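Local coordinates for Rev protein (Borrelia burgdorferi, PDB 5EQZ) that is of unknown function but is plasmid-encoded and probably a lipoprotein, perhaps displayed at the surface of the Lyme disease spirochaete, with a largely helical fold, at residues A[12-26]-A[57-71]. Sequence-based numbering, arbitrary orientation. Where two conformers were deposited one is given.
Sequences EKKEIDSLMEDVLAL and LKEKLLNLQNSFQDK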
# COMPACT_ATOMS: atom_id res chain seq x y z
N GLU A 12 19.12 16.08 11.16
CA GLU A 12 17.71 16.07 10.82
C GLU A 12 17.49 15.86 9.33
O GLU A 12 16.56 15.15 8.93
CB GLU A 12 17.06 17.39 11.27
CG GLU A 12 17.00 17.59 12.78
CD GLU A 12 18.30 18.13 13.38
OE1 GLU A 12 19.27 18.37 12.63
OE2 GLU A 12 18.35 18.32 14.62
N LYS A 13 18.31 16.49 8.49
CA LYS A 13 18.18 16.28 7.05
C LYS A 13 18.50 14.84 6.67
O LYS A 13 17.87 14.30 5.75
CB LYS A 13 19.09 17.24 6.29
CG LYS A 13 18.62 18.69 6.37
CD LYS A 13 19.65 19.63 5.82
CE LYS A 13 19.11 21.06 5.75
NZ LYS A 13 20.16 22.03 5.32
N LYS A 14 19.46 14.21 7.35
CA LYS A 14 19.73 12.79 7.09
C LYS A 14 18.55 11.92 7.48
O LYS A 14 18.22 10.95 6.76
CB LYS A 14 21.00 12.35 7.81
CG LYS A 14 22.27 12.97 7.28
CD LYS A 14 23.49 12.36 7.97
CE LYS A 14 24.74 13.06 7.52
NZ LYS A 14 25.88 12.85 8.45
N GLU A 15 17.88 12.25 8.59
CA GLU A 15 16.69 11.50 8.98
C GLU A 15 15.63 11.56 7.89
O GLU A 15 15.06 10.53 7.52
CB GLU A 15 16.12 12.06 10.28
CG GLU A 15 17.00 11.92 11.50
CD GLU A 15 16.30 12.38 12.76
OE1 GLU A 15 16.16 13.60 12.97
OE2 GLU A 15 15.87 11.50 13.54
N ILE A 16 15.37 12.75 7.38
CA ILE A 16 14.37 12.92 6.33
C ILE A 16 14.78 12.14 5.09
O ILE A 16 13.96 11.42 4.50
CB ILE A 16 14.15 14.41 6.03
CG1 ILE A 16 13.64 15.14 7.27
CG2 ILE A 16 13.18 14.59 4.86
CD1 ILE A 16 13.69 16.63 7.12
N ASP A 17 16.05 12.26 4.68
CA ASP A 17 16.52 11.59 3.47
C ASP A 17 16.30 10.08 3.54
O ASP A 17 15.84 9.46 2.58
CB ASP A 17 18.01 11.84 3.24
CG ASP A 17 18.34 13.26 2.83
OD1 ASP A 17 17.43 14.06 2.48
OD2 ASP A 17 19.54 13.57 2.85
N SER A 18 16.70 9.48 4.66
CA SER A 18 16.58 8.03 4.82
C SER A 18 15.13 7.59 4.71
O SER A 18 14.81 6.62 4.02
CB SER A 18 17.19 7.60 6.15
OG SER A 18 17.08 6.20 6.33
N LEU A 19 14.23 8.30 5.40
CA LEU A 19 12.82 7.96 5.31
C LEU A 19 12.29 8.19 3.90
O LEU A 19 11.47 7.40 3.41
CB LEU A 19 12.04 8.78 6.34
CG LEU A 19 10.57 8.43 6.58
CD1 LEU A 19 10.40 6.92 6.80
CD2 LEU A 19 10.07 9.21 7.81
N MET A 20 12.76 9.25 3.22
CA MET A 20 12.35 9.50 1.85
C MET A 20 12.73 8.33 0.93
O MET A 20 11.93 7.88 0.10
CB MET A 20 12.98 10.80 1.32
CG MET A 20 12.67 11.05 -0.18
SD MET A 20 10.92 11.40 -0.52
CE MET A 20 10.89 13.14 -0.58
N GLU A 21 13.96 7.81 1.08
CA GLU A 21 14.39 6.71 0.22
C GLU A 21 13.53 5.47 0.45
O GLU A 21 13.19 4.76 -0.51
CB GLU A 21 15.87 6.37 0.44
CG GLU A 21 16.88 7.51 0.12
CD GLU A 21 16.84 7.97 -1.32
OE1 GLU A 21 16.20 7.32 -2.18
OE2 GLU A 21 17.45 9.03 -1.63
N ASP A 22 13.15 5.22 1.70
CA ASP A 22 12.26 4.09 2.01
C ASP A 22 10.87 4.32 1.41
O ASP A 22 10.28 3.39 0.84
CB ASP A 22 12.15 3.89 3.52
CG ASP A 22 13.39 3.25 4.13
OD1 ASP A 22 14.08 2.48 3.45
OD2 ASP A 22 13.63 3.50 5.33
N VAL A 23 10.34 5.54 1.52
CA VAL A 23 9.02 5.86 0.97
C VAL A 23 9.02 5.72 -0.54
O VAL A 23 8.06 5.19 -1.13
CB VAL A 23 8.59 7.28 1.41
CG1 VAL A 23 7.43 7.82 0.55
CG2 VAL A 23 8.23 7.27 2.88
N LEU A 24 10.10 6.13 -1.20
CA LEU A 24 10.17 6.03 -2.65
C LEU A 24 10.23 4.58 -3.13
O LEU A 24 9.94 4.33 -4.31
CB LEU A 24 11.39 6.80 -3.18
CG LEU A 24 11.32 8.32 -3.04
CD1 LEU A 24 12.62 8.95 -3.54
CD2 LEU A 24 10.11 8.90 -3.79
N ALA A 25 10.59 3.64 -2.26
CA ALA A 25 10.62 2.21 -2.60
C ALA A 25 9.29 1.50 -2.38
O ALA A 25 9.18 0.31 -2.72
CB ALA A 25 11.71 1.50 -1.80
N LEU A 26 8.31 2.19 -1.81
CA LEU A 26 6.96 1.64 -1.69
C LEU A 26 6.43 1.30 -3.07
O LEU A 26 6.61 2.05 -4.04
CB LEU A 26 6.04 2.64 -1.00
CG LEU A 26 6.19 2.83 0.51
CD1 LEU A 26 5.41 4.07 0.98
CD2 LEU A 26 5.75 1.60 1.28
N LEU A 57 15.16 22.42 5.02
CA LEU A 57 14.60 21.35 5.83
C LEU A 57 13.08 21.28 5.66
O LEU A 57 12.52 20.18 5.55
CB LEU A 57 14.98 21.54 7.29
CG LEU A 57 14.54 20.40 8.22
CD1 LEU A 57 15.61 20.09 9.23
CD2 LEU A 57 13.24 20.74 8.91
N LYS A 58 12.40 22.43 5.69
CA LYS A 58 10.95 22.45 5.51
C LYS A 58 10.56 21.92 4.14
O LYS A 58 9.59 21.16 4.00
CB LYS A 58 10.41 23.87 5.72
N GLU A 59 11.30 22.30 3.10
CA GLU A 59 11.01 21.79 1.76
C GLU A 59 11.21 20.28 1.70
O GLU A 59 10.40 19.56 1.08
CB GLU A 59 11.87 22.51 0.72
CG GLU A 59 11.98 21.76 -0.59
CD GLU A 59 12.19 22.67 -1.77
OE1 GLU A 59 11.90 22.24 -2.91
OE2 GLU A 59 12.64 23.82 -1.55
N LYS A 60 12.26 19.77 2.35
CA LYS A 60 12.49 18.32 2.35
C LYS A 60 11.35 17.58 3.02
O LYS A 60 10.93 16.51 2.55
CB LYS A 60 13.82 18.00 3.03
CG LYS A 60 15.02 18.39 2.20
CD LYS A 60 16.32 18.37 3.00
CE LYS A 60 17.06 17.07 2.85
NZ LYS A 60 17.51 16.83 1.43
N LEU A 61 10.85 18.11 4.14
CA LEU A 61 9.71 17.51 4.82
C LEU A 61 8.46 17.54 3.95
O LEU A 61 7.69 16.57 3.91
CB LEU A 61 9.45 18.23 6.14
CG LEU A 61 10.20 17.73 7.35
CD1 LEU A 61 9.94 18.66 8.52
CD2 LEU A 61 9.77 16.30 7.68
N LEU A 62 8.23 18.65 3.25
CA LEU A 62 7.09 18.73 2.34
C LEU A 62 7.22 17.71 1.21
O LEU A 62 6.24 17.03 0.86
CB LEU A 62 6.97 20.15 1.79
CG LEU A 62 5.70 20.42 0.98
CD1 LEU A 62 4.46 20.17 1.84
CD2 LEU A 62 5.69 21.83 0.40
N ASN A 63 8.41 17.60 0.63
CA ASN A 63 8.61 16.58 -0.40
C ASN A 63 8.35 15.19 0.14
O ASN A 63 7.76 14.35 -0.54
CB ASN A 63 10.02 16.70 -0.98
CG ASN A 63 10.21 17.98 -1.77
OD1 ASN A 63 9.25 18.60 -2.21
ND2 ASN A 63 11.47 18.38 -1.97
N LEU A 64 8.78 14.92 1.38
CA LEU A 64 8.57 13.60 1.98
C LEU A 64 7.08 13.30 2.14
O LEU A 64 6.62 12.19 1.81
CB LEU A 64 9.29 13.52 3.32
CG LEU A 64 8.98 12.31 4.19
CD1 LEU A 64 9.41 11.02 3.49
CD2 LEU A 64 9.62 12.46 5.58
N GLN A 65 6.29 14.26 2.63
CA GLN A 65 4.86 14.02 2.72
C GLN A 65 4.23 13.86 1.34
O GLN A 65 3.40 12.96 1.14
CB GLN A 65 4.16 15.14 3.50
CG GLN A 65 4.78 15.43 4.86
CD GLN A 65 4.45 16.84 5.34
OE1 GLN A 65 3.29 17.18 5.53
NE2 GLN A 65 5.47 17.67 5.53
N ASN A 66 4.61 14.71 0.38
CA ASN A 66 4.01 14.62 -0.95
C ASN A 66 4.27 13.25 -1.57
O ASN A 66 3.36 12.63 -2.15
CB ASN A 66 4.55 15.71 -1.87
CG ASN A 66 4.04 17.09 -1.49
OD1 ASN A 66 3.04 17.23 -0.78
ND2 ASN A 66 4.71 18.12 -1.98
N SER A 67 5.51 12.76 -1.47
CA SER A 67 5.83 11.46 -2.06
C SER A 67 5.06 10.34 -1.39
O SER A 67 4.58 9.41 -2.06
CB SER A 67 7.33 11.19 -1.96
OG SER A 67 8.04 12.01 -2.88
N PHE A 68 4.91 10.40 -0.06
CA PHE A 68 4.14 9.37 0.62
C PHE A 68 2.69 9.38 0.17
O PHE A 68 2.11 8.33 -0.11
CB PHE A 68 4.21 9.53 2.13
CG PHE A 68 3.38 8.50 2.85
CD1 PHE A 68 3.89 7.23 3.06
CD2 PHE A 68 2.10 8.79 3.27
CE1 PHE A 68 3.12 6.25 3.70
CE2 PHE A 68 1.32 7.82 3.90
CZ PHE A 68 1.84 6.55 4.12
N GLN A 69 2.07 10.56 0.12
CA GLN A 69 0.68 10.61 -0.31
C GLN A 69 0.52 10.08 -1.73
O GLN A 69 -0.51 9.45 -2.04
CB GLN A 69 0.16 12.05 -0.19
CG GLN A 69 -0.09 12.49 1.26
CD GLN A 69 -1.11 11.61 1.99
OE1 GLN A 69 -2.14 11.21 1.43
NE2 GLN A 69 -0.82 11.30 3.26
N ASP A 70 1.52 10.27 -2.59
CA ASP A 70 1.39 9.74 -3.94
C ASP A 70 1.55 8.23 -3.97
O ASP A 70 0.86 7.54 -4.74
CB ASP A 70 2.42 10.41 -4.85
CG ASP A 70 2.13 11.88 -5.08
OD1 ASP A 70 0.97 12.32 -4.89
OD2 ASP A 70 3.07 12.59 -5.45
N LYS A 71 2.45 7.69 -3.15
CA LYS A 71 2.55 6.23 -3.01
C LYS A 71 1.27 5.67 -2.41
O LYS A 71 0.80 4.60 -2.83
CB LYS A 71 3.75 5.85 -2.15
CG LYS A 71 5.09 6.15 -2.82
CD LYS A 71 5.29 5.32 -4.08
CE LYS A 71 6.51 5.77 -4.87
NZ LYS A 71 7.10 4.66 -5.66
O HOH W 1 9.43 6.04 -6.48
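Knobs-into-holes packing joins helix 10-24 to the first half of the long helix 55-88; the axes of 12-24 and 57-71 run nearly parallel (17°) and approach to 9.5 Å. Ile16 is one knob, seated among Leu57, Lys60, Leu61 and Leu64: its CD1 reaches CG of Leu61 (3.7 Å), while CG2 touches the backbone O and CB of Lys60. Leu64 returns the fit from the other helix, in a hole formed by Ile16, Leu19, Met20 and Val23, with its CD1 against CA of Met20 (3.7 Å). Bent at both chi2 and chi3, the Met20 chain lays CE against the Asn63 backbone, 3.3 Å from the carbonyl C, and brings SD alongside Ser67. Val23 CG1 meets the Phe68 backbone at CA (3.6 Å). Polar groups flank the apolar seam. Lys60, turned at chi3 (95°) across the Lys13 stem, forms a salt bridge from NZ to Asp17 OD1 (3.0 Å), weak as a hydrogen bond. Lys71 runs alongside Leu26 to two backbone carbonyls: NZ donates to Leu26 O (3.1 Å) in the carbonyl plane and to Leu24 O (3.2 Å) from above it; a water also links NZ to Leu24 O. Helix 32-48 packs against this pair, its Ile42 touching both Leu19 and Phe68, while Leu49 in the following loop meets Glu12 and Leu61.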